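Local coordinates for arginase, mitochondrial (Medicago truncatula, PDB 6VSS), which hydrolyses L-arginine to urea and L-ornithine, and agmatine to urea and putrescine, with two manganese ions in each subunit, at residues 63-68 with 112-117; 45-50 with 146-151. One frame throughout, in Å; residues are numbered along the deposited sequence.

From the N terminus the chain first runs along helix 25-57, whose residues 45-50 form one half of contact 2. It then enters strand 63-69, which pairs with strand 113-118 in contact 1, closing a loop that carries helix 84-92. Helix 131-146 follows, and the turn behind it, 146-151, comes back to the first helix and closes contact 2. Contact 1 is thus nested within the larger loop of contact 2. Their centres lie about 9 Å apart, and they touch directly: Lys50 and Arg46 reach from the helix to strand 113-118. Together they tie the long N-terminal helix to the edge of the parallel sheet, beside a second subunit.

Contact 1: residues 63-68 with 112-117; sequences TSSLLG and VITNVG
The carbonyl oxygen of Leu66 is gripped by two consecutive amides of the neighbouring strand: Val116 N lies 2.9 Å from Leu66 O, in the carbonyl plane, and Gly117 N approaches Leu66 O at 3.3 Å, tilted slightly from it. This double grip marks a beta bulge, where the register slips by one residue. Before it, Leu66 N gives Thr114 O a nearly straight bond of 2.8 Å; beyond it, Gly68 N reaches Gly117 O, also at 2.8 Å. Glycine suits position 117 because, at its backbone angles, a CB would jam against the preceding carbonyl oxygen. The two strands are parallel neighbours in the eight-stranded sheet of the alpha/beta arginase fold, with 113-118 outermost within the chain and 63-69 next to it.

On one face, Leu66 sets its CD1 4.2 Å from Ile113 CD1, and helices 84-92 and 323-339 cover this apolar patch. Asn115 OD1, near the CB of Leu66, lies 2.6 Å from a water oxygen, a probable hydrogen bond. On the other face, beneath helix 25-57, Ser65 and Thr114 lie beside Leu67, both hydroxyl residues small enough to fit close under it. With OG1 anti to the backbone N (chi1 -166°), Thr114 brings its CG2 3.7 Å from Ser65 OG and across the CG2 of Thr63, while OG1 bonds to Lys50. The buried hydroxyl of Ser65 turns back to Thr63 O.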
ATOM      1  N   THR B  63      -0.930  26.261  29.733  1.00 30.78           N
ATOM      2  CA  THR B  63      -0.583  24.896  29.292  1.00 29.90           C
ATOM      3  C   THR B  63      -1.616  24.367  28.291  1.00 28.77           C
ATOM      4  O   THR B  63      -2.823  24.206  28.623  1.00 27.51           O
ATOM      5  CB  THR B  63      -0.318  24.011  30.514  1.00 31.54           C
ATOM      6  OG1 THR B  63       0.872  24.498  31.148  1.00 31.30           O
ATOM      7  CG2 THR B  63      -0.173  22.547  30.139  1.00 32.02           C
ATOM      8  N   SER B  64      -1.129  24.070  27.093  1.00 27.71           N
ATOM      9  CA  SER B  64      -1.913  23.426  26.016  1.00 27.36           C
ATOM     10  C   SER B  64      -2.295  22.019  26.525  1.00 26.79           C
ATOM     11  O   SER B  64      -1.397  21.218  26.880  1.00 26.39           O
ATOM     12  CB  SER B  64      -1.139  23.401  24.682  1.00 27.28           C
ATOM     13  OG  SER B  64      -0.876  24.698  24.181  1.00 27.17           O
ATOM     14  N   SER B  65      -3.592  21.745  26.557  1.00 27.80           N
ATOM     15  CA  SER B  65      -4.241  20.574  27.189  1.00 27.62           C
ATOM     16  C   SER B  65      -5.126  19.859  26.166  1.00 27.68           C
ATOM     17  O   SER B  65      -6.091  20.491  25.625  1.00 27.06           O
ATOM     18  CB  SER B  65      -4.998  21.039  28.390  1.00 28.72           C
ATOM     19  OG  SER B  65      -4.104  21.823  29.161  1.00 30.47           O
ATOM     20  N   LEU B  66      -4.721  18.627  25.795  1.00 26.15           N
ATOM     21  CA  LEU B  66      -5.379  17.878  24.721  1.00 24.70           C
ATOM     22  C   LEU B  66      -6.710  17.376  25.252  1.00 24.14           C
ATOM     23  O   LEU B  66      -6.738  16.623  26.213  1.00 23.55           O
ATOM     24  CB  LEU B  66      -4.472  16.739  24.264  1.00 24.01           C
ATOM     25  CG  LEU B  66      -3.069  17.176  23.886  1.00 23.16           C
ATOM     26  CD1 LEU B  66      -2.303  16.076  23.156  1.00 23.14           C
ATOM     27  CD2 LEU B  66      -3.150  18.395  23.027  1.00 23.35           C
ATOM     28  N   LEU B  67      -7.777  17.742  24.569  1.00 24.57           N
ATOM     29  CA  LEU B  67      -9.132  17.151  24.712  1.00 24.77           C
ATOM     30  C   LEU B  67      -9.537  16.565  23.366  1.00 24.18           C
ATOM     31  O   LEU B  67      -9.656  17.333  22.386  1.00 23.91           O
ATOM     32  CB  LEU B  67     -10.079  18.253  25.219  1.00 26.36           C
ATOM     33  CG  LEU B  67     -11.506  17.818  25.495  1.00 27.50           C
ATOM     34  CD1 LEU B  67     -11.591  17.113  26.844  1.00 28.39           C
ATOM     35  CD2 LEU B  67     -12.456  19.003  25.447  1.00 28.93           C
ATOM     36  N   GLY B  68      -9.618  15.237  23.300  1.00 24.71           N
ATOM     37  CA  GLY B  68     -10.160  14.460  22.186  1.00 25.62           C
ATOM     38  C   GLY B  68     -11.676  14.558  22.113  1.00 26.74           C
ATOM     39  O   GLY B  68     -12.375  14.467  23.178  1.00 25.90           O
ATOM     40  N   VAL B 112       4.283  22.584  29.006  1.00 31.33           N
ATOM     41  CA  VAL B 112       4.229  22.862  27.549  1.00 30.94           C
ATOM     42  C   VAL B 112       3.047  22.126  26.927  1.00 28.58           C
ATOM     43  O   VAL B 112       2.383  22.700  26.073  1.00 27.43           O
ATOM     44  CB  VAL B 112       5.543  22.458  26.880  1.00 31.65           C
ATOM     45  CG1 VAL B 112       5.461  22.717  25.391  1.00 32.21           C
ATOM     46  CG2 VAL B 112       6.690  23.205  27.526  1.00 33.20           C
ATOM     47  N   ILE B 113       2.832  20.870  27.288  1.00 28.62           N
ATOM     48  CA  ILE B 113       1.702  20.097  26.692  1.00 28.29           C
ATOM     49  C   ILE B 113       1.314  18.953  27.620  1.00 29.17           C
ATOM     50  O   ILE B 113       2.187  18.317  28.212  1.00 29.32           O
ATOM     51  CB  ILE B 113       2.047  19.623  25.270  1.00 28.49           C
ATOM     52  CG1 ILE B 113       0.788  19.123  24.560  1.00 27.50           C
ATOM     53  CG2 ILE B 113       3.167  18.562  25.322  1.00 28.44           C
ATOM     54  CD1 ILE B 113       1.066  18.597  23.193  1.00 27.94           C
ATOM     55  N   THR B 114       0.012  18.728  27.752  1.00 28.89           N
ATOM     56  CA  THR B 114      -0.487  17.648  28.605  1.00 28.50           C
ATOM     57  C   THR B 114      -1.739  17.056  27.950  1.00 27.34           C
ATOM     58  O   THR B 114      -2.512  17.809  27.339  1.00 26.24           O
ATOM     59  CB  THR B 114      -0.662  18.214  30.021  1.00 27.61           C
ATOM     60  OG1 THR B 114      -0.820  17.121  30.906  1.00 28.73           O
ATOM     61  CG2 THR B 114      -1.891  19.061  30.192  1.00 28.73           C
ATOM     62  N   ASN B 115      -2.003  15.781  28.209  1.00 27.82           N
ATOM     63  CA  ASN B 115      -3.245  15.109  27.762  1.00 27.81           C
ATOM     64  C   ASN B 115      -4.291  15.187  28.870  1.00 27.87           C
ATOM     65  O   ASN B 115      -3.974  14.803  29.967  1.00 28.09           O
ATOM     66  CB  ASN B 115      -2.990  13.656  27.398  1.00 27.87           C
ATOM     67  CG  ASN B 115      -4.231  13.014  26.808  1.00 28.93           C
ATOM     68  OD1 ASN B 115      -5.057  13.667  26.153  1.00 30.17           O
ATOM     69  ND2 ASN B 115      -4.398  11.736  27.056  1.00 29.88           N
ATOM     70  N   VAL B 116      -5.505  15.603  28.578  1.00 28.62           N
ATOM     71  CA  VAL B 116      -6.644  15.498  29.529  1.00 30.12           C
ATOM     72  C   VAL B 116      -7.387  14.206  29.181  1.00 30.50           C
ATOM     73  O   VAL B 116      -7.338  13.273  29.981  1.00 29.37           O
ATOM     74  CB  VAL B 116      -7.562  16.729  29.470  1.00 31.71           C
ATOM     75  CG1 VAL B 116      -8.902  16.473  30.154  1.00 32.97           C
ATOM     76  CG2 VAL B 116      -6.895  17.959  30.063  1.00 32.46           C
ATOM     77  N   GLY B 117      -7.912  14.096  27.957  1.00 30.36           N
ATOM     78  CA  GLY B 117      -8.468  12.826  27.458  1.00 29.94           C
ATOM     79  C   GLY B 117      -9.553  13.037  26.425  1.00 29.47           C
ATOM     80  O   GLY B 117      -9.595  14.103  25.857  1.00 28.32           O
TER
HETATM   81  O   HOH W   1      -6.799  13.965  24.198  1.00 42.19           O

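Contact 2: residues 45-50 with 146-151; sequences ERAKFK and MDEDPL
Glu148 and Leu151 meet the helix 45-50 through van der Waals contact, largely against its backbone. The aliphatic part of Glu148 lies over the peptide that follows Ala47, with CG 3.5 Å from Ala47 O and 4.0 Å from Ala47 CB. Its chain then bends at chi2 (-68°), which lays the carboxylate along the helix surface, where OE2 comes 3.8 Å from Lys48 CA. Alanine fits position 47 because a short side chain lets the turn come this close to the helix. Leu151 fills the next place along: its CD1 packs 3.6 Å from Ala47 O and 4.3 Å from Lys50 CB, and CD2 rests near the carbonyl of Lys50. The branched end thus spans one helical turn.

The turn 146-151 joins helix 131-146 to strand 151-157 of the parallel sheet, so the contact fastens a helix-to-strand connection of the alpha/beta fold against the long N-terminal helix. A cis peptide precedes Pro150 and probably helps the chain turn into the strand, and Leu151 N closes the turn on Glu148 O at 3.0 Å.

The charged ends find partners beyond the two segments. Glu148 OE1 forms a salt bridge with Arg55, about two turns beyond Ala47 on helix 25-57; an alanine in place of Glu148 would probably leave that guanidinium without this carboxylate and open a gap over the Ala47 peptide. The amine of Lys50 leads away from Leu151 to strand 113-118, where, besides Thr114, it has a hydrogen bond to Asn115 O and a salt bridge to Asp126 of a second subunit. Arg46, which also bonds to Val116 O, forms a salt bridge with the same aspartate of that neighbouring subunit.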
ATOM      1  N   GLU B  45     -12.047  15.108  36.432  1.00 30.59           N
ATOM      2  CA  GLU B  45     -10.964  14.538  37.284  1.00 31.10           C
ATOM      3  C   GLU B  45      -9.640  14.533  36.517  1.00 30.63           C
ATOM      4  O   GLU B  45      -8.577  14.752  37.134  1.00 28.98           O
ATOM      5  CB  GLU B  45     -11.299  13.119  37.740  1.00 32.63           C
ATOM      6  CG  GLU B  45     -12.517  13.046  38.661  1.00 34.23           C
ATOM      7  CD  GLU B  45     -12.289  13.755  39.971  1.00 35.53           C
ATOM      8  OE1 GLU B  45     -11.105  13.825  40.377  1.00 35.50           O
ATOM      9  OE2 GLU B  45     -13.293  14.242  40.586  1.00 37.81           O
ATOM     10  N   ARG B  46      -9.677  14.315  35.206  1.00 29.59           N
ATOM     11  CA  ARG B  46      -8.390  14.370  34.467  1.00 29.91           C
ATOM     12  C   ARG B  46      -7.944  15.824  34.430  1.00 29.14           C
ATOM     13  O   ARG B  46      -6.737  16.071  34.608  1.00 29.72           O
ATOM     14  CB  ARG B  46      -8.537  13.697  33.106  1.00 29.35           C
ATOM     15  CG  ARG B  46      -8.630  12.189  33.242  1.00 29.73           C
ATOM     16  CD  ARG B  46      -7.253  11.540  33.206  1.00 31.58           C
ATOM     17  NE  ARG B  46      -6.438  11.895  32.061  1.00 31.55           N
ATOM     18  CZ  ARG B  46      -5.113  11.857  32.043  1.00 34.12           C
ATOM     19  NH1 ARG B  46      -4.430  11.387  33.087  1.00 35.54           N
ATOM     20  NH2 ARG B  46      -4.474  12.219  30.943  1.00 33.45           N
ATOM     21  N   ALA B  47      -8.864  16.771  34.228  1.00 30.20           N
ATOM     22  CA  ALA B  47      -8.456  18.196  34.157  1.00 32.00           C
ATOM     23  C   ALA B  47      -7.934  18.642  35.542  1.00 33.52           C
ATOM     24  O   ALA B  47      -6.980  19.484  35.638  1.00 35.64           O
ATOM     25  CB  ALA B  47      -9.574  19.069  33.636  1.00 32.83           C
ATOM     26  N   LYS B  48      -8.513  18.110  36.607  1.00 34.02           N
ATOM     27  CA  LYS B  48      -8.160  18.504  37.994  1.00 34.89           C
ATOM     28  C   LYS B  48      -6.714  18.051  38.227  1.00 33.56           C
ATOM     29  O   LYS B  48      -5.901  18.840  38.717  1.00 32.06           O
ATOM     30  CB  LYS B  48      -9.173  17.872  38.962  1.00 35.74           C
ATOM     31  CG  LYS B  48      -8.750  17.738  40.421  1.00 38.16           C
ATOM     32  CD  LYS B  48      -9.865  17.129  41.295  1.00 39.69           C
ATOM     33  CE  LYS B  48      -9.611  17.285  42.774  1.00 42.37           C
ATOM     34  NZ  LYS B  48      -8.553  16.352  43.227  1.00 43.75           N
ATOM     35  N   PHE B  49      -6.428  16.791  37.909  1.00 33.29           N
ATOM     36  CA  PHE B  49      -5.064  16.216  37.979  1.00 32.70           C
ATOM     37  C   PHE B  49      -4.071  17.183  37.287  1.00 33.06           C
ATOM     38  O   PHE B  49      -3.183  17.758  37.968  1.00 31.00           O
ATOM     39  CB  PHE B  49      -5.098  14.804  37.415  1.00 32.30           C
ATOM     40  CG  PHE B  49      -3.729  14.217  37.175  1.00 32.37           C
ATOM     41  CD1 PHE B  49      -2.685  14.485  38.036  1.00 32.86           C
ATOM     42  CD2 PHE B  49      -3.504  13.362  36.113  1.00 32.22           C
ATOM     43  CE1 PHE B  49      -1.437  13.928  37.811  1.00 32.99           C
ATOM     44  CE2 PHE B  49      -2.252  12.833  35.882  1.00 32.77           C
ATOM     45  CZ  PHE B  49      -1.224  13.107  36.735  1.00 32.23           C
ATOM     46  N   LYS B  50      -4.258  17.438  35.985  1.00 33.11           N
ATOM     47  CA  LYS B  50      -3.284  18.191  35.153  1.00 33.22           C
ATOM     48  C   LYS B  50      -3.201  19.645  35.629  1.00 32.83           C
ATOM     49  O   LYS B  50      -2.080  20.157  35.654  1.00 30.66           O
ATOM     50  CB  LYS B  50      -3.621  17.973  33.682  1.00 33.51           C
ATOM     51  CG  LYS B  50      -3.440  16.524  33.240  1.00 34.11           C
ATOM     52  CD  LYS B  50      -2.098  15.992  33.621  1.00 34.95           C
ATOM     53  CE  LYS B  50      -1.784  14.640  33.037  1.00 36.46           C
ATOM     54  NZ  LYS B  50      -1.692  14.672  31.560  1.00 36.51           N
ATOM     55  N   MET B 146     -10.958  24.658  30.806  1.00 35.96           N
ATOM     56  CA  MET B 146     -10.698  26.109  30.916  1.00 35.68           C
ATOM     57  C   MET B 146     -10.768  26.508  32.383  1.00 36.85           C
ATOM     58  O   MET B 146     -10.008  27.435  32.751  1.00 36.35           O
ATOM     59  CB  MET B 146     -11.716  26.920  30.119  1.00 34.82           C
ATOM     60  CG  MET B 146     -11.575  26.709  28.648  1.00 33.68           C
ATOM     61  SD  MET B 146     -12.623  27.814  27.693  1.00 34.84           S
ATOM     62  CE  MET B 146     -11.678  29.318  27.938  1.00 35.30           C
ATOM     63  N   ASP B 147     -11.615  25.830  33.156  1.00 36.34           N
ATOM     64  CA  ASP B 147     -11.815  26.167  34.583  1.00 39.50           C
ATOM     65  C   ASP B 147     -10.569  25.807  35.372  1.00 41.51           C
ATOM     66  O   ASP B 147     -10.455  26.339  36.496  1.00 42.10           O
ATOM     67  CB  ASP B 147     -12.946  25.382  35.257  1.00 41.70           C
ATOM     68  CG  ASP B 147     -14.317  25.979  35.035  1.00 42.33           C
ATOM     69  OD1 ASP B 147     -14.393  27.145  34.567  1.00 42.36           O
ATOM     70  OD2 ASP B 147     -15.291  25.234  35.245  1.00 47.10           O
ATOM     71  N   GLU B 148      -9.728  24.905  34.848  1.00 36.82           N
ATOM     72  CA  GLU B 148      -8.481  24.489  35.522  1.00 38.38           C
ATOM     73  C   GLU B 148      -7.283  25.289  35.012  1.00 37.25           C
ATOM     74  O   GLU B 148      -6.385  24.675  34.485  1.00 35.52           O
ATOM     75  CB  GLU B 148      -8.262  22.991  35.283  1.00 40.31           C
ATOM     76  CG  GLU B 148      -9.136  22.135  36.169  1.00 42.11           C
ATOM     77  CD  GLU B 148      -8.771  22.212  37.640  1.00 43.05           C
ATOM     78  OE1 GLU B 148      -7.625  22.593  37.965  1.00 42.61           O
ATOM     79  OE2 GLU B 148      -9.652  21.917  38.447  1.00 45.99           O
ATOM     80  N   ASP B 149      -7.239  26.590  35.308  1.00 40.16           N
ATOM     81  CA  ASP B 149      -6.093  27.429  34.875  1.00 41.22           C
ATOM     82  C   ASP B 149      -4.836  26.823  35.503  1.00 37.99           C
ATOM     83  O   ASP B 149      -4.900  26.438  36.678  1.00 37.48           O
ATOM     84  CB  ASP B 149      -6.261  28.873  35.354  1.00 44.33           C
ATOM     85  CG  ASP B 149      -5.472  29.183  36.616  1.00 52.81           C
ATOM     86  OD1 ASP B 149      -4.243  29.361  36.508  1.00 58.73           O
ATOM     87  OD2 ASP B 149      -6.087  29.230  37.697  1.00 49.33           O
ATOM     88  N   PRO B 150      -3.705  26.700  34.779  1.00 36.72           N
ATOM     89  CA  PRO B 150      -3.436  27.478  33.575  1.00 34.74           C
ATOM     90  C   PRO B 150      -3.736  26.691  32.290  1.00 35.35           C
ATOM     91  O   PRO B 150      -3.207  27.053  31.264  1.00 33.94           O
ATOM     92  CB  PRO B 150      -1.923  27.687  33.701  1.00 35.68           C
ATOM     93  CG  PRO B 150      -1.422  26.392  34.300  1.00 34.25           C
ATOM     94  CD  PRO B 150      -2.568  25.852  35.131  1.00 34.99           C
ATOM     95  N   LEU B 151      -4.529  25.619  32.391  1.00 33.89           N
ATOM     96  CA  LEU B 151      -4.826  24.758  31.217  1.00 33.74           C
ATOM     97  C   LEU B 151      -5.574  25.579  30.177  1.00 32.83           C
ATOM     98  O   LEU B 151      -6.506  26.347  30.552  1.00 32.67           O
ATOM     99  CB  LEU B 151      -5.694  23.569  31.609  1.00 33.49           C
ATOM    100  CG  LEU B 151      -5.160  22.666  32.719  1.00 32.41           C
ATOM    101  CD1 LEU B 151      -5.996  21.400  32.769  1.00 32.11           C
ATOM    102  CD2 LEU B 151      -3.687  22.356  32.518  1.00 32.59           C
TER